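Long-range contact in DyP2 (PDB 4G2C), which is a haem-containing dye-decolorising peroxidase from a lignin-reactive bacterium that probably oxidises dyes and other substrates, and also binds manganese: residues P224-E229 with P246-E251. Numbering follows the deposited sequence.
With ACT (acetate ion), chain B.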
# COMPACT_ATOMS: atom_id res chain seq x y z
N PRO A 224 -7.68 -1.63 6.05
CA PRO A 224 -8.06 -1.40 7.45
C PRO A 224 -8.90 -0.12 7.56
O PRO A 224 -8.52 0.90 6.99
CB PRO A 224 -6.71 -1.20 8.16
CG PRO A 224 -5.79 -0.70 7.07
CD PRO A 224 -6.23 -1.46 5.84
N LEU A 225 -10.03 -0.18 8.25
CA LEU A 225 -10.87 1.01 8.43
C LEU A 225 -10.74 1.54 9.86
O LEU A 225 -11.12 0.87 10.82
CB LEU A 225 -12.33 0.72 8.09
CG LEU A 225 -12.56 0.13 6.69
CD1 LEU A 225 -14.04 -0.10 6.37
CD2 LEU A 225 -11.91 1.04 5.63
N PHE A 226 -10.19 2.75 10.00
CA PHE A 226 -9.96 3.34 11.31
C PHE A 226 -11.14 4.19 11.78
O PHE A 226 -11.23 4.55 12.94
CB PHE A 226 -8.67 4.19 11.28
CG PHE A 226 -7.49 3.47 10.71
CD1 PHE A 226 -6.82 2.51 11.47
CD2 PHE A 226 -7.06 3.72 9.40
CE1 PHE A 226 -5.73 1.82 10.94
CE2 PHE A 226 -5.98 3.04 8.87
CZ PHE A 226 -5.30 2.09 9.64
N LEU A 227 -12.03 4.52 10.85
CA LEU A 227 -13.17 5.38 11.14
C LEU A 227 -14.46 4.57 11.16
O LEU A 227 -14.72 3.75 10.27
CB LEU A 227 -13.27 6.50 10.10
CG LEU A 227 -11.96 7.30 9.96
CD1 LEU A 227 -12.08 8.42 8.93
CD2 LEU A 227 -11.53 7.84 11.32
N THR A 228 -15.26 4.81 12.19
CA THR A 228 -16.47 4.03 12.39
C THR A 228 -17.42 4.27 11.23
O THR A 228 -18.15 3.37 10.83
CB THR A 228 -17.15 4.40 13.72
OG1 THR A 228 -16.26 4.07 14.80
CG2 THR A 228 -18.44 3.62 13.89
N GLU A 229 -17.40 5.50 10.71
CA GLU A 229 -18.22 5.90 9.57
C GLU A 229 -17.83 5.11 8.32
O GLU A 229 -18.65 4.89 7.43
CB GLU A 229 -18.07 7.41 9.29
CG GLU A 229 -18.66 8.37 10.35
CD GLU A 229 -17.79 8.52 11.60
OE1 GLU A 229 -16.69 7.93 11.66
OE2 GLU A 229 -18.21 9.24 12.53
N PRO A 246 -13.19 -5.27 9.00
CA PRO A 246 -12.05 -4.48 8.51
C PRO A 246 -11.60 -3.38 9.49
O PRO A 246 -10.62 -2.68 9.21
CB PRO A 246 -12.60 -3.86 7.23
CG PRO A 246 -14.08 -3.69 7.52
CD PRO A 246 -14.47 -4.81 8.45
N SER A 247 -12.31 -3.23 10.61
CA SER A 247 -11.95 -2.28 11.66
C SER A 247 -10.49 -2.38 12.03
O SER A 247 -9.91 -3.46 12.06
CB SER A 247 -12.75 -2.56 12.95
OG SER A 247 -14.15 -2.46 12.73
N ALA A 248 -9.89 -1.24 12.34
CA ALA A 248 -8.54 -1.22 12.88
C ALA A 248 -8.49 -0.10 13.89
O ALA A 248 -8.99 0.99 13.63
CB ALA A 248 -7.52 -1.01 11.77
N PRO A 249 -7.90 -0.37 15.06
CA PRO A 249 -7.76 0.65 16.10
C PRO A 249 -6.84 1.77 15.60
O PRO A 249 -5.97 1.51 14.77
CB PRO A 249 -7.09 -0.12 17.24
CG PRO A 249 -6.35 -1.27 16.55
CD PRO A 249 -7.27 -1.66 15.43
N LEU A 250 -7.01 2.98 16.11
CA LEU A 250 -6.11 4.08 15.77
C LEU A 250 -4.63 3.75 16.00
O LEU A 250 -3.77 4.19 15.24
CB LEU A 250 -6.48 5.35 16.52
CG LEU A 250 -7.87 5.92 16.23
CD1 LEU A 250 -8.06 7.25 16.97
CD2 LEU A 250 -8.04 6.12 14.73
N GLU A 251 -4.34 2.98 17.04
CA GLU A 251 -2.94 2.62 17.31
C GLU A 251 -2.30 1.81 16.17
O GLU A 251 -1.09 1.60 16.16
CB GLU A 251 -2.82 1.83 18.62
CG GLU A 251 -3.44 0.43 18.53
CD GLU A 251 -3.57 -0.23 19.89
OE1 GLU A 251 -2.93 0.24 20.85
OE2 GLU A 251 -4.32 -1.22 20.00
C ACT B . -15.91 -0.64 14.95
O ACT B . -15.99 -0.58 13.71
OXT ACT B . -15.47 -1.70 15.48
CH3 ACT B . -16.33 0.52 15.79
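Leu225 and Ser247 pair as a single parallel beta bridge, gripped through the amide and carbonyl of Leu225. Its N donates to Pro246 O at 2.7 Å, nearly straight at 171°, while its O accepts from Ala248 N at 2.9 Å in a more bent bond. The bridge uses only the carbonyl of Pro246, so its missing N-H costs nothing there, and its ring offers Leu225 an apolar surface, CD1 packing on Pro246 CG at 3.8 Å. Phe226 meets segment 246-251 with its ring: CE1 touches Ala248 CB at 3.4 Å, and Pro249 O lies at the edge, near the ring plane, 3.6 Å from CD1. With CG beside the backbone N (chi1 -51°), the ring reaches Ala248, whose methyl is small enough to approach Pro224 CB (3.7 Å) as well. An alanine in place of Phe226 would probably leave a gap beside Ala248, Pro249 O, Leu59 and Val253. Ser247, whose CB points away from segment 224-229, has its hydroxyl hydrogen-bonded with Asp245 OD1 and near an acetate, probably from the crystallisation liquor. Leu227 occupies the N-cap position of helix 228-237, whose Val231 and Glu234 pack on Leu225; the bridge thus ties this helix's lead-in to the loop running toward strand 255-256.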